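Local atomic coordinates of putative oxidoreductase molybdopterin-binding subunit (Sulfolobus tokodaii, PDB entry 4ZOH), a protein that binds the pterin cytosine dinucleotide cofactor and probably forms the catalytic subunit of a molybdenum oxidoreductase of the xanthine dehydrogenase and aldehyde oxidase family. Residues Ile425-Asp430 with Gln499-Lys504; Glu466-Trp469 with Glu473-Glu476. All coordinates share one frame; numbering follows the deposited sequence.

Contact 1. Residues Ile425-Asp430 with Gln499-Lys504; sequences ISVKYD and QKLKDK
Ile425 and Leu501 mark the closest backbone approach, CA to CA 7.4 Å, between the end of strand 420-427 and helix 486-512. This is helix-on-sheet packing in an alpha/beta layer of the molybdopterin cofactor-binding domain: the strand is an inner member of a small mixed sheet, and the helix lies over one of its faces. No hydrogen bond links the two segments, and the contact is made by three buried aliphatic side chains. Of 499-504, only Leu501 touches 425-430. Leu501 reaches out from the helix because chi1 (175°) sets CG opposite the backbone N; it crosses both strand side chains at about a right angle. Ile425 touches it at two heights: the branch methyl CG2 rests on Leu501 CB at 3.8 Å, near the helix backbone, and CD1, at the end of the other branch, lies 4.1 Å from Leu501 CD2. Ser426, between the two contacting strand residues, sends its CB away from the helix, and its OG is hydrogen-bonded to Asp553. Leu458 of helix 446-458 touches both Ile425 and Leu501, while Leu552 touches Leu501 and Val427, so that the apolar seam continues beyond the pair. Past the strand, the chain turns to the second subunit, another copy of this protein: Lys428 NZ bonds the carbonyl oxygen of Thr472 there, and Asp430 makes a salt bridge with its Arg192. Within the helix, Gln499 NE2 makes a weak hydrogen bond with Asp503 OD2 one turn on. Val427 CG2 meets both ends of the leucine fork, 3.7 Å from Leu501 CD2 and 4.0 Å from Leu501 CD1.

Contact 2. Residues Glu466-Trp469 with Glu473-Glu476; sequences EVRW and EIIE
Ile474 CD1 lies over one face of the Arg468 guanidinium, 3.9 Å above its plane and offset toward the rim, so that NH2 is the guanidinium atom nearest to it. The same methyl is 4.1 Å from Arg468 CB, at the root of the side chain, and 4.2 Å from the backbone N of Trp469. One methyl thus touches both ends of the arginine, which is possible because the chain folds back at chi2 (-80°) and chi3 (-71°). The two side chains cross at about a right angle. The second subunit touches the same two side chains directly: Arg468 NE forms a salt bridge with Glu473 of that subunit, Glu473 of this chain returns the same bond to the second subunit's Arg468, and the Ile474 side chains of the two subunits touch. In the next shell, Val436 of the neighbouring strand 433-437 packs against Ile474, and Arg424 NH1 bonds the Ile474 carbonyl, fixing this irregular loop against the sheet. Strand 465-468 is an edge strand of the sheet within this chain, beside and parallel to 433-437, to which a beta-alpha-beta crossover through helix 446-458 connects it. The contact therefore belongs to a reciprocal subunit interface, in which the apolar methyl occupies a guanidinium face while the polar NE serves the ion pair between chains.

Overall arrangement
Contacts 1 and 2 belong to the same mixed sheet but to different parts of it: residues 425-430 end an inner strand packed against helix 486-512, whereas 466-469 lie on an outermost strand and 473-476 lie in the loop leading to that helix. Their centres are 15 Å apart and their nearest atoms about 7 Å, so they do not touch directly. The subunit interface joins them instead, because Lys428 of 425-430 bonds the Glu476 carbonyl of the second subunit's contact 2. On the contact 2 side, the Trp469 side chain lies about 10 Å from the bound pterin cytosine dinucleotide and about 13 Å from a [2Fe-2S] cluster.

Contact 1. Residues Ile425-Asp430 with Gln499-Lys504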
ATOM      1  N   ILE A 425     -11.037 -23.398  -0.015  1.00 21.03           N
ATOM      2  CA  ILE A 425     -12.299 -22.751   0.312  1.00 23.09           C
ATOM      3  C   ILE A 425     -12.412 -22.658   1.824  1.00 21.91           C
ATOM      4  O   ILE A 425     -12.135 -23.609   2.524  1.00 26.00           O
ATOM      5  CB  ILE A 425     -13.543 -23.439  -0.391  1.00 23.54           C
ATOM      6  CG1 ILE A 425     -14.779 -22.574  -0.326  1.00 23.91           C
ATOM      7  CG2 ILE A 425     -13.858 -24.792   0.250  1.00 24.60           C
ATOM      8  CD1 ILE A 425     -15.895 -23.043  -1.306  1.00 26.27           C
ATOM      9  N   SER A 426     -12.886 -21.535   2.336  1.00 21.22           N
ATOM     10  CA  SER A 426     -12.864 -21.360   3.775  1.00 22.09           C
ATOM     11  C   SER A 426     -14.125 -20.704   4.293  1.00 22.12           C
ATOM     12  O   SER A 426     -14.613 -19.747   3.681  1.00 24.01           O
ATOM     13  CB  SER A 426     -11.650 -20.470   4.064  1.00 21.64           C
ATOM     14  OG  SER A 426     -11.586 -20.153   5.408  1.00 22.57           O
ATOM     15  N   VAL A 427     -14.602 -21.087   5.464  1.00 22.64           N
ATOM     16  CA  VAL A 427     -15.833 -20.464   5.980  1.00 22.72           C
ATOM     17  C   VAL A 427     -15.608 -19.865   7.335  1.00 24.29           C
ATOM     18  O   VAL A 427     -15.115 -20.553   8.253  1.00 26.37           O
ATOM     19  CB  VAL A 427     -17.009 -21.494   6.065  1.00 24.37           C
ATOM     20  CG1 VAL A 427     -18.301 -20.826   6.551  1.00 21.58           C
ATOM     21  CG2 VAL A 427     -17.177 -22.202   4.705  1.00 21.61           C
ATOM     22  N   LYS A 428     -15.970 -18.585   7.497  1.00 21.66           N
ATOM     23  CA  LYS A 428     -15.658 -17.886   8.765  1.00 21.79           C
ATOM     24  C   LYS A 428     -16.844 -18.193   9.756  1.00 25.18           C
ATOM     25  O   LYS A 428     -17.904 -18.685   9.344  1.00 22.07           O
ATOM     26  CB  LYS A 428     -15.520 -16.389   8.541  1.00 20.45           C
ATOM     27  CG  LYS A 428     -14.424 -15.983   7.538  1.00 20.41           C
ATOM     28  CD  LYS A 428     -14.005 -14.520   7.637  1.00 18.01           C
ATOM     29  CE  LYS A 428     -12.637 -14.293   6.901  1.00 19.18           C
ATOM     30  NZ  LYS A 428     -11.544 -15.041   7.608  1.00 15.89           N
ATOM     31  N   TYR A 429     -16.660 -17.912  11.027  1.00 24.51           N
ATOM     32  CA  TYR A 429     -17.677 -18.182  12.038  1.00 26.61           C
ATOM     33  C   TYR A 429     -19.024 -17.591  11.698  1.00 29.28           C
ATOM     34  O   TYR A 429     -20.030 -18.270  11.984  1.00 25.86           O
ATOM     35  CB  TYR A 429     -17.233 -17.606  13.367  1.00 28.32           C
ATOM     36  CG  TYR A 429     -18.101 -17.957  14.553  1.00 30.87           C
ATOM     37  CD1 TYR A 429     -18.059 -19.230  15.165  1.00 28.53           C
ATOM     38  CD2 TYR A 429     -18.941 -16.988  15.110  1.00 30.13           C
ATOM     39  CE1 TYR A 429     -18.848 -19.491  16.294  1.00 32.06           C
ATOM     40  CE2 TYR A 429     -19.757 -17.268  16.213  1.00 28.51           C
ATOM     41  CZ  TYR A 429     -19.682 -18.492  16.821  1.00 29.16           C
ATOM     42  OH  TYR A 429     -20.485 -18.692  17.931  1.00 35.95           O
ATOM     43  N   ASP A 430     -19.039 -16.343  11.141  1.00 25.66           N
ATOM     44  CA  ASP A 430     -20.301 -15.630  10.805  1.00 24.57           C
ATOM     45  C   ASP A 430     -20.924 -16.279   9.558  1.00 27.28           C
ATOM     46  O   ASP A 430     -22.067 -15.990   9.226  1.00 25.72           O
ATOM     47  CB  ASP A 430     -20.078 -14.137  10.606  1.00 24.02           C
ATOM     48  CG  ASP A 430     -18.863 -13.861   9.627  1.00 24.90           C
ATOM     49  OD1 ASP A 430     -17.675 -14.080  10.006  1.00 23.74           O
ATOM     50  OD2 ASP A 430     -19.131 -13.525   8.473  1.00 20.41           O
ATOM     51  N   GLN A 499     -16.660 -29.656  -2.917  1.00 35.25           N
ATOM     52  CA  GLN A 499     -17.256 -30.966  -2.566  1.00 37.13           C
ATOM     53  C   GLN A 499     -16.805 -31.366  -1.140  1.00 36.42           C
ATOM     54  O   GLN A 499     -17.666 -31.680  -0.291  1.00 36.76           O
ATOM     55  CB  GLN A 499     -16.923 -32.051  -3.637  1.00 36.61           C
ATOM     56  CG  GLN A 499     -17.629 -33.428  -3.389  1.00 42.57           C
ATOM     57  CD  GLN A 499     -19.169 -33.294  -3.255  1.00 44.02           C
ATOM     58  OE1 GLN A 499     -19.829 -32.658  -4.094  1.00 43.44           O
ATOM     59  NE2 GLN A 499     -19.725 -33.829  -2.169  1.00 39.66           N
ATOM     60  N   LYS A 500     -15.487 -31.254  -0.856  1.00 34.54           N
ATOM     61  CA  LYS A 500     -14.937 -31.508   0.499  1.00 36.81           C
ATOM     62  C   LYS A 500     -15.664 -30.669   1.537  1.00 35.50           C
ATOM     63  O   LYS A 500     -16.028 -31.186   2.599  1.00 34.24           O
ATOM     64  CB  LYS A 500     -13.439 -31.207   0.611  1.00 40.68           C
ATOM     65  CG  LYS A 500     -12.504 -32.193  -0.070  1.00 49.82           C
ATOM     66  CD  LYS A 500     -11.258 -32.368   0.806  1.00 60.74           C
ATOM     67  CE  LYS A 500     -10.045 -32.828   0.014  1.00 65.94           C
ATOM     68  NZ  LYS A 500      -9.296 -31.642  -0.477  1.00 69.19           N
ATOM     69  N   LEU A 501     -15.884 -29.385   1.221  1.00 31.86           N
ATOM     70  CA  LEU A 501     -16.615 -28.504   2.121  1.00 32.68           C
ATOM     71  C   LEU A 501     -18.046 -29.007   2.364  1.00 33.24           C
ATOM     72  O   LEU A 501     -18.503 -29.012   3.491  1.00 36.13           O
ATOM     73  CB  LEU A 501     -16.623 -27.011   1.668  1.00 29.03           C
ATOM     74  CG  LEU A 501     -17.510 -26.152   2.575  1.00 29.02           C
ATOM     75  CD1 LEU A 501     -17.053 -26.137   4.050  1.00 29.50           C
ATOM     76  CD2 LEU A 501     -17.668 -24.753   2.028  1.00 29.77           C
ATOM     77  N   LYS A 502     -18.732 -29.392   1.298  1.00 32.75           N
ATOM     78  CA  LYS A 502     -20.123 -29.860   1.398  1.00 33.21           C
ATOM     79  C   LYS A 502     -20.197 -31.157   2.249  1.00 31.36           C
ATOM     80  O   LYS A 502     -21.027 -31.262   3.160  1.00 32.12           O
ATOM     81  CB  LYS A 502     -20.663 -30.107  -0.013  1.00 31.37           C
ATOM     82  CG  LYS A 502     -22.169 -30.373  -0.099  1.00 35.06           C
ATOM     83  CD  LYS A 502     -22.516 -30.991  -1.435  1.00 37.01           C
ATOM     84  CE  LYS A 502     -23.970 -31.432  -1.463  1.00 42.25           C
ATOM     85  NZ  LYS A 502     -24.209 -32.324  -2.631  1.00 43.71           N
ATOM     86  N   ASP A 503     -19.311 -32.108   1.944  1.00 30.49           N
ATOM     87  CA  ASP A 503     -19.165 -33.328   2.733  1.00 35.22           C
ATOM     88  C   ASP A 503     -18.941 -33.055   4.197  1.00 37.93           C
ATOM     89  O   ASP A 503     -19.491 -33.776   5.059  1.00 43.22           O
ATOM     90  CB  ASP A 503     -18.017 -34.221   2.226  1.00 34.84           C
ATOM     91  CG  ASP A 503     -18.253 -34.731   0.835  1.00 41.85           C
ATOM     92  OD1 ASP A 503     -17.259 -35.155   0.170  1.00 46.74           O
ATOM     93  OD2 ASP A 503     -19.435 -34.669   0.391  1.00 38.01           O
ATOM     94  N   LYS A 504     -18.148 -32.020   4.491  1.00 38.77           N
ATOM     95  CA  LYS A 504     -17.881 -31.660   5.892  1.00 35.72           C
ATOM     96  C   LYS A 504     -19.091 -31.022   6.534  1.00 34.50           C
ATOM     97  O   LYS A 504     -19.377 -31.280   7.714  1.00 38.55           O
ATOM     98  CB  LYS A 504     -16.639 -30.784   6.017  1.00 39.91           C
ATOM     99  CG  LYS A 504     -15.888 -30.911   7.344  1.00 47.26           C
ATOM    100  CD  LYS A 504     -14.381 -30.715   7.122  1.00 59.96           C
ATOM    101  CE  LYS A 504     -14.101 -29.454   6.287  1.00 60.62           C
ATOM    102  NZ  LYS A 504     -13.281 -29.685   5.068  1.00 71.67           N
TER

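Contact 2. Residues Glu466-Trp469 with Glu473-Glu476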
ATOM      1  N   GLU A 466     -17.136 -15.271  -2.773  1.00 23.27           N
ATOM      2  CA  GLU A 466     -16.053 -14.393  -3.136  1.00 22.52           C
ATOM      3  C   GLU A 466     -14.884 -15.250  -3.710  1.00 22.10           C
ATOM      4  O   GLU A 466     -14.532 -16.264  -3.133  1.00 18.22           O
ATOM      5  CB  GLU A 466     -15.544 -13.627  -1.911  1.00 22.88           C
ATOM      6  CG  GLU A 466     -14.518 -12.535  -2.374  1.00 24.96           C
ATOM      7  CD  GLU A 466     -13.741 -11.795  -1.265  1.00 25.82           C
ATOM      8  OE1 GLU A 466     -13.885 -12.065  -0.030  1.00 23.05           O
ATOM      9  OE2 GLU A 466     -12.964 -10.880  -1.661  1.00 31.13           O
ATOM     10  N   VAL A 467     -14.310 -14.827  -4.829  1.00 17.64           N
ATOM     11  CA  VAL A 467     -13.227 -15.562  -5.417  1.00 20.14           C
ATOM     12  C   VAL A 467     -11.969 -14.682  -5.436  1.00 22.69           C
ATOM     13  O   VAL A 467     -12.008 -13.536  -5.970  1.00 22.37           O
ATOM     14  CB  VAL A 467     -13.567 -15.993  -6.853  1.00 20.46           C
ATOM     15  CG1 VAL A 467     -12.426 -16.840  -7.465  1.00 17.56           C
ATOM     16  CG2 VAL A 467     -14.870 -16.806  -6.852  1.00 20.92           C
ATOM     17  N   ARG A 468     -10.870 -15.224  -4.864  1.00 21.48           N
ATOM     18  CA  ARG A 468      -9.574 -14.511  -4.732  1.00 18.59           C
ATOM     19  C   ARG A 468      -8.454 -15.325  -5.357  1.00 19.40           C
ATOM     20  O   ARG A 468      -8.589 -16.537  -5.516  1.00 19.84           O
ATOM     21  CB  ARG A 468      -9.306 -14.277  -3.236  1.00 19.67           C
ATOM     22  CG  ARG A 468     -10.305 -13.305  -2.610  1.00 20.90           C
ATOM     23  CD  ARG A 468      -9.910 -11.872  -2.951  1.00 22.49           C
ATOM     24  NE  ARG A 468      -8.687 -11.529  -2.199  1.00 25.21           N
ATOM     25  CZ  ARG A 468      -7.482 -11.252  -2.711  1.00 26.40           C
ATOM     26  NH1 ARG A 468      -7.306 -11.284  -4.017  1.00 24.47           N
ATOM     27  NH2 ARG A 468      -6.434 -11.011  -1.882  1.00 27.25           N
ATOM     28  N   TRP A 469      -7.351 -14.682  -5.731  1.00 20.50           N
ATOM     29  CA  TRP A 469      -6.177 -15.355  -6.292  1.00 21.17           C
ATOM     30  C   TRP A 469      -4.979 -14.393  -6.223  1.00 22.05           C
ATOM     31  O   TRP A 469      -5.209 -13.202  -5.971  1.00 17.79           O
ATOM     32  CB  TRP A 469      -6.415 -15.709  -7.790  1.00 20.15           C
ATOM     33  CG  TRP A 469      -6.581 -14.557  -8.785  1.00 20.68           C
ATOM     34  CD1 TRP A 469      -5.599 -14.028  -9.549  1.00 22.29           C
ATOM     35  CD2 TRP A 469      -7.788 -13.856  -9.150  1.00 20.12           C
ATOM     36  NE1 TRP A 469      -6.087 -13.033 -10.348  1.00 20.83           N
ATOM     37  CE2 TRP A 469      -7.432 -12.895 -10.109  1.00 20.35           C
ATOM     38  CE3 TRP A 469      -9.121 -13.906  -8.706  1.00 21.87           C
ATOM     39  CZ2 TRP A 469      -8.358 -12.011 -10.709  1.00 19.39           C
ATOM     40  CZ3 TRP A 469     -10.077 -13.001  -9.292  1.00 23.65           C
ATOM     41  CH2 TRP A 469      -9.662 -12.064 -10.301  1.00 20.93           C
ATOM     42  N   GLU A 473       0.408 -15.808  -0.123  1.00 17.90           N
ATOM     43  CA  GLU A 473       0.046 -16.028   1.307  1.00 20.27           C
ATOM     44  C   GLU A 473      -1.401 -16.447   1.617  1.00 21.97           C
ATOM     45  O   GLU A 473      -1.743 -16.783   2.792  1.00 23.70           O
ATOM     46  CB  GLU A 473       0.355 -14.808   2.125  1.00 24.47           C
ATOM     47  CG  GLU A 473       1.849 -14.705   2.447  1.00 28.35           C
ATOM     48  CD  GLU A 473       2.173 -13.855   3.668  1.00 33.72           C
ATOM     49  OE1 GLU A 473       1.274 -13.666   4.553  1.00 32.59           O
ATOM     50  OE2 GLU A 473       3.352 -13.402   3.733  1.00 34.21           O
ATOM     51  N   ILE A 474      -2.269 -16.413   0.606  1.00 19.92           N
ATOM     52  CA  ILE A 474      -3.686 -16.719   0.873  1.00 20.51           C
ATOM     53  C   ILE A 474      -4.043 -18.147   0.384  1.00 22.55           C
ATOM     54  O   ILE A 474      -5.200 -18.574   0.497  1.00 25.19           O
ATOM     55  CB  ILE A 474      -4.640 -15.674   0.260  1.00 18.68           C
ATOM     56  CG1 ILE A 474      -4.542 -15.736  -1.255  1.00 18.46           C
ATOM     57  CG2 ILE A 474      -4.364 -14.270   0.800  1.00 17.25           C
ATOM     58  CD1 ILE A 474      -5.450 -14.764  -1.979  1.00 18.35           C
ATOM     59  N   ILE A 475      -3.079 -18.835  -0.259  1.00 21.37           N
ATOM     60  CA  ILE A 475      -3.292 -20.220  -0.708  1.00 22.09           C
ATOM     61  C   ILE A 475      -1.963 -20.989  -0.665  1.00 21.83           C
ATOM     62  O   ILE A 475      -0.863 -20.390  -0.865  1.00 22.33           O
ATOM     63  CB  ILE A 475      -3.986 -20.288  -2.099  1.00 20.84           C
ATOM     64  CG1 ILE A 475      -4.542 -21.721  -2.412  1.00 21.89           C
ATOM     65  CG2 ILE A 475      -3.142 -19.687  -3.209  1.00 18.30           C
ATOM     66  CD1 ILE A 475      -5.370 -21.830  -3.682  1.00 19.97           C
ATOM     67  N   GLU A 476      -2.060 -22.289  -0.408  1.00 22.77           N
ATOM     68  CA  GLU A 476      -0.872 -23.146  -0.305  1.00 21.51           C
ATOM     69  C   GLU A 476       0.083 -22.954  -1.493  1.00 22.27           C
ATOM     70  O   GLU A 476       1.264 -22.780  -1.287  1.00 25.09           O
ATOM     71  CB  GLU A 476      -1.238 -24.625  -0.130  1.00 22.48           C
ATOM     72  CG  GLU A 476      -0.021 -25.514   0.059  1.00 22.89           C
ATOM     73  CD  GLU A 476      -0.316 -27.017   0.272  1.00 26.91           C
ATOM     74  OE1 GLU A 476      -1.449 -27.476  -0.014  1.00 23.74           O
ATOM     75  OE2 GLU A 476       0.577 -27.716   0.841  1.00 23.88           O
TER